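Local structure of phenol hydroxylase component phN (Pseudomonas stutzeri, 3U52) at residues Y298-G303 with V323-K328; D77-N82 with D219-T224; F179-S184 with P444-Q449; W47-D52 with L248-D253. The protein probably acts as the diiron hydroxylase subunit of a bacterial multicomponent phenol hydroxylase, using a carboxylate- and histidine-bound iron pair to oxidise phenolic substrates. One frame throughout, in Å; residues are numbered along the deposited sequence.

Interaction 1. Residues Y298-G303 with V323-K328; sequences YYEQNG and VANDAK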
loop_
_atom_site.group_PDB
_atom_site.type_symbol
_atom_site.label_atom_id
_atom_site.label_comp_id
_atom_site.label_asym_id
_atom_site.label_seq_id
_atom_site.Cartn_x
_atom_site.Cartn_y
_atom_site.Cartn_z
ATOM N N TYR A 298 21.543 23.031 -8.524
ATOM C CA TYR A 298 21.197 22.988 -7.121
ATOM C C TYR A 298 22.093 23.852 -6.261
ATOM O O TYR A 298 21.643 24.381 -5.262
ATOM C CB TYR A 298 21.119 21.546 -6.606
ATOM C CG TYR A 298 20.028 20.812 -7.321
ATOM C CD1 TYR A 298 20.320 19.784 -8.198
ATOM C CD2 TYR A 298 18.696 21.186 -7.152
ATOM C CE1 TYR A 298 19.302 19.125 -8.877
ATOM C CE2 TYR A 298 17.678 20.547 -7.824
ATOM C CZ TYR A 298 17.982 19.520 -8.685
ATOM O OH TYR A 298 16.959 18.871 -9.361
ATOM N N TYR A 299 23.352 23.998 -6.631
ATOM C CA TYR A 299 24.192 24.852 -5.841
ATOM C C TYR A 299 24.404 26.168 -6.535
ATOM O O TYR A 299 24.156 27.210 -5.926
ATOM C CB TYR A 299 25.566 24.225 -5.458
ATOM C CG TYR A 299 26.343 25.222 -4.624
ATOM C CD1 TYR A 299 27.323 26.045 -5.204
ATOM C CD2 TYR A 299 26.019 25.422 -3.267
ATOM C CE1 TYR A 299 27.966 27.028 -4.462
ATOM C CE2 TYR A 299 26.657 26.396 -2.529
ATOM C CZ TYR A 299 27.608 27.201 -3.122
ATOM O OH TYR A 299 28.262 28.138 -2.318
ATOM N N GLU A 300 24.895 26.186 -7.765
ATOM C CA GLU A 300 25.270 27.503 -8.325
ATOM C C GLU A 300 24.039 28.449 -8.467
ATOM O O GLU A 300 24.095 29.606 -8.065
ATOM C CB GLU A 300 26.047 27.373 -9.637
ATOM C CG GLU A 300 27.454 26.815 -9.420
ATOM C CD GLU A 300 28.238 26.668 -10.708
ATOM O OE1 GLU A 300 28.881 25.616 -10.902
ATOM O OE2 GLU A 300 28.190 27.598 -11.529
ATOM N N GLN A 301 22.921 27.933 -8.969
ATOM C CA GLN A 301 21.723 28.758 -9.149
ATOM C C GLN A 301 20.961 28.948 -7.862
ATOM O O GLN A 301 20.819 30.083 -7.374
ATOM C CB GLN A 301 20.847 28.179 -10.268
ATOM C CG GLN A 301 21.540 28.348 -11.644
ATOM C CD GLN A 301 20.815 27.709 -12.831
ATOM O OE1 GLN A 301 19.707 27.128 -12.716
ATOM N NE2 GLN A 301 21.451 27.814 -14.001
ATOM N N ASN A 302 20.464 27.863 -7.272
ATOM C CA ASN A 302 19.626 27.986 -6.064
ATOM C C ASN A 302 20.391 28.561 -4.856
ATOM O O ASN A 302 19.913 29.461 -4.169
ATOM C CB ASN A 302 18.979 26.638 -5.712
ATOM C CG ASN A 302 17.997 26.137 -6.775
ATOM O OD1 ASN A 302 17.682 26.828 -7.744
ATOM N ND2 ASN A 302 17.522 24.917 -6.598
ATOM N N GLY A 303 21.594 28.049 -4.626
ATOM C CA GLY A 303 22.500 28.477 -3.544
ATOM C C GLY A 303 22.929 29.922 -3.754
ATOM O O GLY A 303 23.017 30.678 -2.795
ATOM N N VAL A 323 36.407 26.983 -6.303
ATOM C CA VAL A 323 37.184 25.771 -6.494
ATOM C C VAL A 323 36.190 24.620 -6.717
ATOM O O VAL A 323 36.423 23.765 -7.563
ATOM C CB VAL A 323 38.119 25.511 -5.273
ATOM C CG1 VAL A 323 38.811 24.213 -5.415
ATOM C CG2 VAL A 323 39.163 26.635 -5.096
ATOM N N ALA A 324 35.089 24.595 -5.950
ATOM C CA ALA A 324 34.086 23.522 -6.033
ATOM C C ALA A 324 33.320 23.627 -7.372
ATOM O O ALA A 324 33.023 22.599 -8.034
ATOM C CB ALA A 324 33.135 23.615 -4.842
ATOM N N ASN A 325 32.980 24.857 -7.772
ATOM C CA ASN A 325 32.292 25.081 -9.099
ATOM C C ASN A 325 33.129 24.544 -10.243
ATOM O O ASN A 325 32.641 23.790 -11.053
ATOM C CB ASN A 325 31.938 26.558 -9.336
ATOM C CG ASN A 325 30.977 27.074 -8.303
ATOM O OD1 ASN A 325 30.386 26.285 -7.537
ATOM N ND2 ASN A 325 30.805 28.397 -8.249
ATOM N N ASP A 326 34.419 24.874 -10.243
ATOM C CA ASP A 326 35.372 24.325 -11.192
ATOM C C ASP A 326 35.609 22.784 -11.114
ATOM O O ASP A 326 35.800 22.155 -12.138
ATOM C CB ASP A 326 36.717 25.039 -11.043
ATOM C CG ASP A 326 37.696 24.623 -12.126
ATOM O OD1 ASP A 326 37.558 25.139 -13.262
ATOM O OD2 ASP A 326 38.595 23.765 -11.854
ATOM N N ALA A 327 35.560 22.175 -9.914
ATOM C CA ALA A 327 35.795 20.722 -9.777
ATOM C C ALA A 327 34.663 19.879 -10.366
ATOM O O ALA A 327 34.825 18.680 -10.577
ATOM C CB ALA A 327 36.030 20.307 -8.291
ATOM N N LYS A 328 33.517 20.489 -10.615
ATOM C CA LYS A 328 32.372 19.745 -11.120
ATOM C C LYS A 328 32.693 19.060 -12.454
ATOM O O LYS A 328 32.070 18.029 -12.790
ATOM C CB LYS A 328 31.101 20.638 -11.217
ATOM C CG LYS A 328 31.081 21.592 -12.442
ATOM C CD LYS A 328 29.852 22.468 -12.390
ATOM C CE LYS A 328 29.875 23.527 -13.513
ATOM N NZ LYS A 328 30.416 24.796 -13.015
#
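Y299 meets N325 along one edge of its ring: N325 OD1 lies near the ring plane, 3.9 Å from Y299 CD1, and the amide is turned well away from parallel to the ring. That oxygen has its own donor, W295 NE1, and W295 also stacks on the tyrosine ring, while Y299 OH is hydrogen-bonded to Q321. The ring is thus held at its face and at its hydroxyl, with N325 touching it only at the rim. One residue on, E300 stretches its extended chain over N325. Its CG comes to 3.5 Å from N325 OD1, and the carboxylate lies stacked on the amide, the two planes 24° apart. Helix 291-310 is here braced against helix 321-327, two consecutive helices joined by a loop, and Y299, E300, N325 and K328 make the contact between these segments. Past the amide, E300 OE1 receives K328 NZ at 2.7 Å on its syn lone pair, completing a salt bridge. The lysine chain bends at its last torsion (chi4 -96°), which brings NZ back to N325 O at 3.1 Å, a bond made from above the carbonyl plane. Replacing E300 by an alanine would probably leave the K328 ammonium without its carboxylate mate and uncover the flat of the N325 amide.

Interaction 2. Residues D77-N82 with D219-T224; sequences DAFAQN and DMATVT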
loop_
_atom_site.group_PDB
_atom_site.type_symbol
_atom_site.label_atom_id
_atom_site.label_comp_id
_atom_site.label_asym_id
_atom_site.label_seq_id
_atom_site.Cartn_x
_atom_site.Cartn_y
_atom_site.Cartn_z
ATOM N N ASP A 77 5.921 -4.660 0.601
ATOM C CA ASP A 77 5.542 -6.061 0.595
ATOM C C ASP A 77 5.220 -6.554 -0.817
ATOM O O ASP A 77 5.517 -7.703 -1.125
ATOM C CB ASP A 77 4.308 -6.354 1.467
ATOM C CG ASP A 77 4.533 -6.106 2.950
ATOM O OD1 ASP A 77 3.536 -5.715 3.593
ATOM O OD2 ASP A 77 5.660 -6.315 3.486
ATOM N N ALA A 78 4.571 -5.721 -1.630
ATOM C CA ALA A 78 4.203 -6.050 -3.007
ATOM C C ALA A 78 5.460 -6.209 -3.884
ATOM O O ALA A 78 5.513 -7.079 -4.800
ATOM C CB ALA A 78 3.336 -4.940 -3.602
ATOM N N PHE A 79 6.416 -5.323 -3.639
ATOM C CA PHE A 79 7.718 -5.342 -4.314
ATOM C C PHE A 79 8.410 -6.666 -4.083
ATOM O O PHE A 79 8.840 -7.316 -5.049
ATOM C CB PHE A 79 8.571 -4.158 -3.825
ATOM C CG PHE A 79 9.945 -4.097 -4.422
ATOM C CD1 PHE A 79 10.157 -3.485 -5.633
ATOM C CD2 PHE A 79 11.037 -4.640 -3.736
ATOM C CE1 PHE A 79 11.464 -3.420 -6.197
ATOM C CE2 PHE A 79 12.320 -4.577 -4.287
ATOM C CZ PHE A 79 12.518 -3.968 -5.508
ATOM N N ALA A 80 8.487 -7.082 -2.817
ATOM C CA ALA A 80 9.122 -8.319 -2.399
ATOM C C ALA A 80 8.376 -9.574 -2.885
ATOM O O ALA A 80 9.028 -10.520 -3.364
ATOM C CB ALA A 80 9.267 -8.356 -0.860
ATOM N N GLN A 81 7.041 -9.579 -2.720
ATOM C CA GLN A 81 6.191 -10.694 -3.136
ATOM C C GLN A 81 6.280 -10.910 -4.662
ATOM O O GLN A 81 6.281 -12.063 -5.115
ATOM C CB GLN A 81 4.738 -10.602 -2.562
ATOM C CG GLN A 81 3.529 -10.334 -3.524
ATOM C CD GLN A 81 2.405 -9.328 -2.946
ATOM O OE1 GLN A 81 2.214 -9.198 -1.704
ATOM N NE2 GLN A 81 1.668 -8.623 -3.883
ATOM N N ASN A 82 6.431 -9.818 -5.420
ATOM C CA ASN A 82 6.534 -9.863 -6.881
ATOM C C ASN A 82 7.954 -9.828 -7.469
ATOM O O ASN A 82 8.133 -9.587 -8.671
ATOM C CB ASN A 82 5.611 -8.819 -7.510
ATOM C CG ASN A 82 4.134 -9.117 -7.187
ATOM O OD1 ASN A 82 3.583 -10.119 -7.657
ATOM N ND2 ASN A 82 3.529 -8.299 -6.319
ATOM N N ASP A 219 13.615 0.945 -9.800
ATOM C CA ASP A 219 13.732 0.532 -8.395
ATOM C C ASP A 219 12.543 1.152 -7.646
ATOM O O ASP A 219 12.605 2.298 -7.164
ATOM C CB ASP A 219 15.089 0.984 -7.836
ATOM C CG ASP A 219 15.252 0.730 -6.331
ATOM O OD1 ASP A 219 14.451 -0.011 -5.717
ATOM O OD2 ASP A 219 16.223 1.273 -5.755
ATOM N N MET A 220 11.448 0.396 -7.599
ATOM C CA MET A 220 10.208 0.878 -7.022
ATOM C C MET A 220 10.299 1.094 -5.525
ATOM O O MET A 220 9.705 2.049 -5.007
ATOM C CB MET A 220 9.080 -0.086 -7.317
ATOM C CG MET A 220 7.743 0.357 -6.736
ATOM S SD MET A 220 6.437 -0.887 -7.044
ATOM C CE MET A 220 6.462 -0.958 -8.835
ATOM N N ALA A 221 11.040 0.246 -4.830
ATOM C CA ALA A 221 11.221 0.411 -3.379
ATOM C C ALA A 221 11.842 1.738 -2.984
ATOM O O ALA A 221 11.330 2.455 -2.109
ATOM C CB ALA A 221 12.033 -0.750 -2.796
ATOM N N THR A 222 12.967 2.058 -3.617
ATOM C CA THR A 222 13.702 3.300 -3.325
ATOM C C THR A 222 12.854 4.539 -3.733
ATOM O O THR A 222 12.724 5.542 -2.970
ATOM C CB THR A 222 15.134 3.242 -3.978
ATOM O OG1 THR A 222 15.878 2.138 -3.413
ATOM C CG2 THR A 222 15.934 4.575 -3.818
ATOM N N VAL A 223 12.216 4.476 -4.903
ATOM C CA VAL A 223 11.508 5.659 -5.332
ATOM C C VAL A 223 10.307 5.933 -4.394
ATOM O O VAL A 223 10.007 7.088 -4.082
ATOM C CB VAL A 223 11.161 5.677 -6.830
ATOM C CG1 VAL A 223 9.985 4.784 -7.127
ATOM C CG2 VAL A 223 10.830 7.105 -7.236
ATOM N N THR A 224 9.695 4.862 -3.898
ATOM C CA THR A 224 8.569 4.945 -2.964
ATOM C C THR A 224 9.060 5.514 -1.631
ATOM O O THR A 224 8.393 6.349 -1.030
ATOM C CB THR A 224 7.927 3.555 -2.748
ATOM O OG1 THR A 224 7.429 3.088 -4.009
ATOM C CG2 THR A 224 6.759 3.620 -1.726
#
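M220 O is gripped twice from within its own helix: T224 OG1 donates to it at 2.7 Å and T224 N at 3.0 Å, reaching the oxygen from opposite faces of its carbonyl plane. This threonine hydroxyl, turned back on the preceding turn, spends its proton inside the helix. Across the contact the interaction is apolar and rests on F79. With its CG anti to the backbone N (chi1 178°), the phenyl ring swings out between the two helices and lays one face against A221. The A221 CB methyl sits 4.0 Å from the ring centroid and only 6° off the normal, an almost centred CH-pi contact. M220 CB touches F79 CD1 at 3.9 Å, the two side chains sliding past each other in opposite directions. An alanine in place of F79 is likely to open a gap over the A221 methyl and to rob M220 of its aromatic neighbour. The start of helix 220-250 is marked by D219 at the N-cap: its OD1 takes a weak, nearly straight bond from T222 N at 3.3 Å, and it is also hydrogen-bonded to Y152 OH. Just past the end of helix 58-81, N82 ND2 folds back onto A78 O at 2.8 Å. The contact pins the C-terminal end of helix 58-81 to the first turn of helix 220-250, which carries the iron ligands E233 and H236 further along; Y152 of helix 125-155 meets the F79 ring, helices 187-216 and 94-103 pack on D219 and T222, and N82 of a second subunit covers M220 and V223.

Interaction 3. Residues F179-S184 with P444-Q449; sequences FDDARS and PEKYIQ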
loop_
_atom_site.group_PDB
_atom_site.type_symbol
_atom_site.label_atom_id
_atom_site.label_comp_id
_atom_site.label_asym_id
_atom_site.label_seq_id
_atom_site.Cartn_x
_atom_site.Cartn_y
_atom_site.Cartn_z
ATOM N N PHE A 179 29.937 13.214 10.085
ATOM C CA PHE A 179 28.938 13.295 11.138
ATOM C C PHE A 179 29.492 13.271 12.587
ATOM O O PHE A 179 28.855 13.827 13.481
ATOM C CB PHE A 179 27.835 12.206 10.953
ATOM C CG PHE A 179 26.452 12.785 11.038
ATOM C CD1 PHE A 179 25.845 13.311 9.928
ATOM C CD2 PHE A 179 25.796 12.845 12.263
ATOM C CE1 PHE A 179 24.556 13.922 10.009
ATOM C CE2 PHE A 179 24.518 13.418 12.374
ATOM C CZ PHE A 179 23.899 13.960 11.248
ATOM N N ASP A 180 30.621 12.590 12.818
ATOM C CA ASP A 180 31.307 12.625 14.142
ATOM C C ASP A 180 31.731 14.051 14.432
ATOM O O ASP A 180 31.594 14.485 15.533
ATOM C CB ASP A 180 32.521 11.715 14.181
ATOM C CG ASP A 180 32.168 10.253 14.393
ATOM O OD1 ASP A 180 30.944 9.909 14.503
ATOM O OD2 ASP A 180 33.120 9.406 14.467
ATOM N N ASP A 181 32.224 14.778 13.430
ATOM C CA ASP A 181 32.633 16.184 13.561
ATOM C C ASP A 181 31.444 17.010 14.031
ATOM O O ASP A 181 31.534 17.703 15.051
ATOM C CB ASP A 181 33.225 16.624 12.206
ATOM C CG ASP A 181 33.901 18.009 12.218
ATOM O OD1 ASP A 181 33.619 18.849 13.076
ATOM O OD2 ASP A 181 34.696 18.262 11.284
ATOM N N ALA A 182 30.282 16.870 13.355
ATOM C CA ALA A 182 29.071 17.615 13.757
ATOM C C ALA A 182 28.569 17.261 15.163
ATOM O O ALA A 182 28.222 18.149 15.923
ATOM C CB ALA A 182 27.916 17.409 12.705
ATOM N N ARG A 183 28.523 15.976 15.495
ATOM C CA ARG A 183 28.002 15.581 16.822
ATOM C C ARG A 183 28.993 15.848 18.006
ATOM O O ARG A 183 28.580 15.983 19.156
ATOM C CB ARG A 183 27.633 14.127 16.805
ATOM C CG ARG A 183 26.400 13.815 15.933
ATOM C CD ARG A 183 25.786 12.540 16.444
ATOM N NE ARG A 183 26.613 11.396 16.113
ATOM C CZ ARG A 183 26.721 10.277 16.832
ATOM N NH1 ARG A 183 27.504 9.290 16.395
ATOM N NH2 ARG A 183 26.094 10.146 17.996
ATOM N N SER A 184 30.286 15.956 17.712
ATOM C CA SER A 184 31.201 16.381 18.736
ATOM C C SER A 184 31.224 17.886 18.961
ATOM O O SER A 184 31.740 18.358 19.988
ATOM C CB SER A 184 32.566 15.824 18.454
ATOM O OG SER A 184 33.079 16.344 17.256
ATOM N N PRO A 444 43.053 22.572 15.286
ATOM C CA PRO A 444 43.931 21.421 15.163
ATOM C C PRO A 444 43.711 20.365 16.216
ATOM O O PRO A 444 43.867 19.196 15.889
ATOM C CB PRO A 444 45.371 22.017 15.222
ATOM C CG PRO A 444 45.218 23.410 15.716
ATOM C CD PRO A 444 43.769 23.847 15.513
ATOM N N GLU A 445 43.386 20.778 17.452
ATOM C CA GLU A 445 43.206 19.876 18.610
ATOM C C GLU A 445 42.140 18.805 18.326
ATOM O O GLU A 445 42.173 17.683 18.874
ATOM C CB GLU A 445 42.777 20.675 19.851
ATOM C CG GLU A 445 43.815 21.772 20.327
ATOM C CD GLU A 445 43.750 23.119 19.517
ATOM O OE1 GLU A 445 44.802 23.832 19.496
ATOM O OE2 GLU A 445 42.687 23.487 18.930
ATOM N N LYS A 446 41.180 19.173 17.483
ATOM C CA LYS A 446 40.131 18.256 17.088
ATOM C C LYS A 446 40.644 17.297 16.014
ATOM O O LYS A 446 40.629 16.087 16.211
ATOM C CB LYS A 446 38.899 19.066 16.632
ATOM C CG LYS A 446 37.710 18.218 16.205
ATOM C CD LYS A 446 36.408 19.110 16.105
ATOM C CE LYS A 446 35.231 18.185 15.999
ATOM N NZ LYS A 446 33.911 18.867 16.134
ATOM N N TYR A 447 41.144 17.835 14.885
ATOM C CA TYR A 447 41.544 16.978 13.753
ATOM C C TYR A 447 42.736 16.017 13.955
ATOM O O TYR A 447 42.810 14.970 13.279
ATOM C CB TYR A 447 41.690 17.798 12.450
ATOM C CG TYR A 447 40.359 18.340 12.173
ATOM C CD1 TYR A 447 39.334 17.482 11.713
ATOM C CD2 TYR A 447 40.055 19.692 12.496
ATOM C CE1 TYR A 447 38.027 17.992 11.529
ATOM C CE2 TYR A 447 38.782 20.199 12.333
ATOM C CZ TYR A 447 37.779 19.339 11.860
ATOM O OH TYR A 447 36.541 19.884 11.753
ATOM N N ILE A 448 43.635 16.333 14.898
ATOM C CA ILE A 448 44.735 15.402 15.213
ATOM C C ILE A 448 44.254 14.105 15.857
ATOM O O ILE A 448 45.031 13.123 15.955
ATOM C CB ILE A 448 45.885 16.058 16.105
ATOM C CG1 ILE A 448 45.375 16.342 17.534
ATOM C CG2 ILE A 448 46.438 17.263 15.376
ATOM C CD1 ILE A 448 46.387 16.996 18.496
ATOM N N GLN A 449 42.968 14.072 16.266
ATOM C CA GLN A 449 42.389 12.850 16.833
ATOM C C GLN A 449 41.880 11.843 15.838
ATOM O O GLN A 449 41.663 10.658 16.188
ATOM C CB GLN A 449 41.234 13.177 17.732
ATOM C CG GLN A 449 41.571 13.951 18.971
ATOM C CD GLN A 449 40.295 14.496 19.593
ATOM O OE1 GLN A 449 39.444 13.724 20.025
ATOM N NE2 GLN A 449 40.152 15.816 19.631
#
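D181 and K446 join the helical hydroxylase part of the chain to its zinc-bearing YHS region: helix 173-184 supplies the acceptors, the short helix 444-447 the donors. The K446 ammonium is shared among three oxygens. It donates to the backbone D181 O at 2.9 Å, to S184 OG at the same distance, and to D181 OD1 at 3.1 Å, this last a salt bridge that reaches the oxygen from above the carboxylate plane. An extended lysine chain, with CG anti to the backbone N (chi1 -179°), carries NZ across to this cluster. Both carboxylate oxygens of D181 are further engaged, OD1 by K264 and OD2 by R268, each in a salt bridge from helix 254-283. So many cations round one buried carboxylate would be expected to keep it ionised. Another protein chain of the assembly packs aromatic side chains against D181, S184 and K446, which places the network at a subunit interface. On the zinc side, the Y447 side chain lies about 9 Å from the metal. Its hydroxyl donates to D181 OD2, which lies at the edge of the phenol ring and in its plane, and Y447 OH approaches that oxygen on its syn side at 2.5 Å, 27° out of the carboxylate plane.

Interaction 4. Residues W47-D52 with L248-D253; sequences WSQWED and LEQHED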
loop_
_atom_site.group_PDB
_atom_site.type_symbol
_atom_site.label_atom_id
_atom_site.label_comp_id
_atom_site.label_asym_id
_atom_site.label_seq_id
_atom_site.Cartn_x
_atom_site.Cartn_y
_atom_site.Cartn_z
ATOM N N TRP A 47 14.539 34.222 22.786
ATOM C CA TRP A 47 14.082 32.950 22.213
ATOM C C TRP A 47 12.680 33.048 21.662
ATOM O O TRP A 47 12.314 32.297 20.742
ATOM C CB TRP A 47 14.197 31.804 23.208
ATOM C CG TRP A 47 15.548 31.110 23.227
ATOM C CD1 TRP A 47 16.485 31.183 24.213
ATOM C CD2 TRP A 47 16.097 30.239 22.222
ATOM N NE1 TRP A 47 17.583 30.403 23.894
ATOM C CE2 TRP A 47 17.358 29.810 22.680
ATOM C CE3 TRP A 47 15.647 29.790 20.978
ATOM C CZ2 TRP A 47 18.165 28.952 21.944
ATOM C CZ3 TRP A 47 16.452 28.934 20.253
ATOM C CH2 TRP A 47 17.693 28.531 20.727
ATOM N N SER A 48 11.913 34.011 22.174
ATOM C CA SER A 48 10.520 34.196 21.738
ATOM C C SER A 48 10.427 34.718 20.292
ATOM O O SER A 48 9.382 34.607 19.617
ATOM C CB SER A 48 9.783 35.132 22.697
ATOM O OG SER A 48 10.067 36.476 22.339
ATOM N N GLN A 49 11.525 35.251 19.788
ATOM C CA GLN A 49 11.536 35.604 18.384
ATOM C C GLN A 49 11.703 34.420 17.427
ATOM O O GLN A 49 11.623 34.592 16.201
ATOM C CB GLN A 49 12.549 36.693 18.139
ATOM C CG GLN A 49 12.122 37.940 18.862
ATOM C CD GLN A 49 13.171 38.988 18.838
ATOM O OE1 GLN A 49 12.859 40.167 18.639
ATOM N NE2 GLN A 49 14.427 38.593 19.052
ATOM N N TRP A 50 11.913 33.226 17.982
ATOM C CA TRP A 50 11.839 31.990 17.185
ATOM C C TRP A 50 10.478 31.877 16.480
ATOM O O TRP A 50 9.429 31.970 17.146
ATOM C CB TRP A 50 12.064 30.764 18.106
ATOM C CG TRP A 50 12.011 29.469 17.355
ATOM C CD1 TRP A 50 10.950 28.624 17.233
ATOM C CD2 TRP A 50 13.065 28.904 16.597
ATOM N NE1 TRP A 50 11.283 27.545 16.438
ATOM C CE2 TRP A 50 12.580 27.694 16.034
ATOM C CE3 TRP A 50 14.396 29.284 16.349
ATOM C CZ2 TRP A 50 13.391 26.848 15.236
ATOM C CZ3 TRP A 50 15.192 28.454 15.532
ATOM C CH2 TRP A 50 14.674 27.254 14.980
ATOM N N GLU A 51 10.472 31.718 15.153
ATOM C CA GLU A 51 9.237 31.449 14.399
ATOM C C GLU A 51 9.167 29.969 14.096
ATOM O O GLU A 51 10.134 29.415 13.562
ATOM C CB GLU A 51 9.190 32.234 13.066
ATOM C CG GLU A 51 9.028 33.779 13.208
ATOM C CD GLU A 51 7.798 34.207 14.023
ATOM O OE1 GLU A 51 6.685 33.627 13.812
ATOM O OE2 GLU A 51 7.949 35.141 14.875
ATOM N N ASP A 52 8.061 29.325 14.442
ATOM C CA ASP A 52 7.935 27.862 14.245
ATOM C C ASP A 52 8.011 27.558 12.759
ATOM O O ASP A 52 7.326 28.185 11.975
ATOM C CB ASP A 52 6.641 27.317 14.871
ATOM C CG ASP A 52 6.462 27.763 16.349
ATOM O OD1 ASP A 52 5.475 28.463 16.642
ATOM O OD2 ASP A 52 7.290 27.444 17.216
ATOM N N LEU A 248 21.491 34.567 13.011
ATOM C CA LEU A 248 22.078 35.788 12.462
ATOM C C LEU A 248 21.406 37.052 13.008
ATOM O O LEU A 248 22.061 38.075 13.179
ATOM C CB LEU A 248 22.007 35.794 10.925
ATOM C CG LEU A 248 22.947 34.745 10.314
ATOM C CD1 LEU A 248 22.666 34.539 8.803
ATOM C CD2 LEU A 248 24.396 35.066 10.596
ATOM N N GLU A 249 20.117 36.979 13.295
ATOM C CA GLU A 249 19.383 38.152 13.766
ATOM C C GLU A 249 19.518 38.403 15.247
ATOM O O GLU A 249 19.257 39.503 15.723
ATOM C CB GLU A 249 17.920 38.012 13.392
ATOM C CG GLU A 249 17.720 38.282 11.917
ATOM C CD GLU A 249 16.297 38.241 11.480
ATOM O OE1 GLU A 249 15.414 38.335 12.363
ATOM O OE2 GLU A 249 16.070 38.122 10.249
ATOM N N GLN A 250 19.936 37.393 15.992
ATOM C CA GLN A 250 19.962 37.501 17.436
ATOM C C GLN A 250 21.079 38.387 17.990
ATOM O O GLN A 250 20.926 38.947 19.071
ATOM C CB GLN A 250 19.976 36.116 18.090
ATOM C CG GLN A 250 18.663 35.428 17.994
ATOM C CD GLN A 250 17.654 35.975 18.968
ATOM O OE1 GLN A 250 17.947 36.087 20.130
ATOM N NE2 GLN A 250 16.470 36.329 18.497
ATOM N N HIS A 251 22.172 38.549 17.258
ATOM C CA HIS A 251 23.268 39.349 17.760
ATOM C C HIS A 251 24.302 39.512 16.686
ATOM O O HIS A 251 24.666 38.531 16.034
ATOM C CB HIS A 251 23.921 38.675 18.971
ATOM C CG HIS A 251 24.582 39.657 19.878
ATOM N ND1 HIS A 251 25.781 40.259 19.559
ATOM C CD2 HIS A 251 24.184 40.201 21.055
ATOM C CE1 HIS A 251 26.111 41.110 20.517
ATOM N NE2 HIS A 251 25.156 41.096 21.432
ATOM N N GLU A 252 24.812 40.727 16.508
ATOM C CA GLU A 252 25.815 40.972 15.466
ATOM C C GLU A 252 27.059 40.167 15.697
ATOM O O GLU A 252 27.719 39.789 14.749
ATOM C CB GLU A 252 26.200 42.454 15.355
ATOM C CG GLU A 252 26.576 43.082 16.669
ATOM C CD GLU A 252 26.909 44.564 16.538
ATOM O OE1 GLU A 252 25.996 45.356 16.184
ATOM O OE2 GLU A 252 28.088 44.934 16.801
ATOM N N ASP A 253 27.389 39.905 16.949
ATOM C CA ASP A 253 28.552 39.054 17.223
ATOM C C ASP A 253 28.426 37.619 16.631
ATOM O O ASP A 253 29.439 36.968 16.408
ATOM C CB ASP A 253 28.860 39.004 18.711
ATOM C CG ASP A 253 29.295 40.394 19.288
ATOM O OD1 ASP A 253 29.703 41.302 18.513
ATOM O OD2 ASP A 253 29.219 40.560 20.527
#
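The amides of Q49 and Q250 stand almost perpendicular, their planes 85° apart, where a single turn of 3-10 helix at residues 47-49 leans on the C-terminal end of helix 220-250. W47 and W50 both leave the backbone in directions away from residues 248-253, and both rings meet F246. W47 does so with the ring planes about 25° apart, W50 edge-to-face, and D52 OD2 lies in the plane of the W50 ring at its edge while forming a salt bridge with R19. Both tryptophans also touch a bound xenon, so residues 47-50 form part of the wall of that apolar pocket. The turn is closed by W50 N, which donates to W47 O at 2.9 Å.

The touch across the segments is slight. Q49 reaches out on an extended chain, whereas Q250 folds at chi2 (-76°), which curls its amide toward the turn. Q49 NE2 comes to 3.1 Å from Q250 NE2, but the nitrogen and oxygen of the Q49 amide are probably exchanged in the model, so the nature of this approach stays open. Q250 NE2 also lies 4.0 Å from Q49 CB. The firmer hold on Q250 comes from the residues leading into the turn: its OE1 accepts from D46 N, and its backbone oxygen from T45 OG1. Where the chain leaves the helix and heads into helix 254-283, the imidazole of H251 takes over as a cap, ND1 accepting D253 N in the ring plane at 3.1 Å.

Interactions 2 and 4 hold the two ends of one long helix, 220-250, with centres 44 Å apart; between them the helix supplies E233 and H236 to the iron site. Along the chain, interaction 2 also falls within the span that interaction 4 brackets. Each also borders a xenon pocket, through T222 in the one and W47 and W50 in the other. Interaction 3 lies on the other side of the chain's centre from interaction 2, 39 Å between centres, and their segments alternate along the sequence. Interaction 1 falls wholly within the span that interaction 3 bridges, yet their nearest atoms are about 17 Å apart. No two of the four contacts touch.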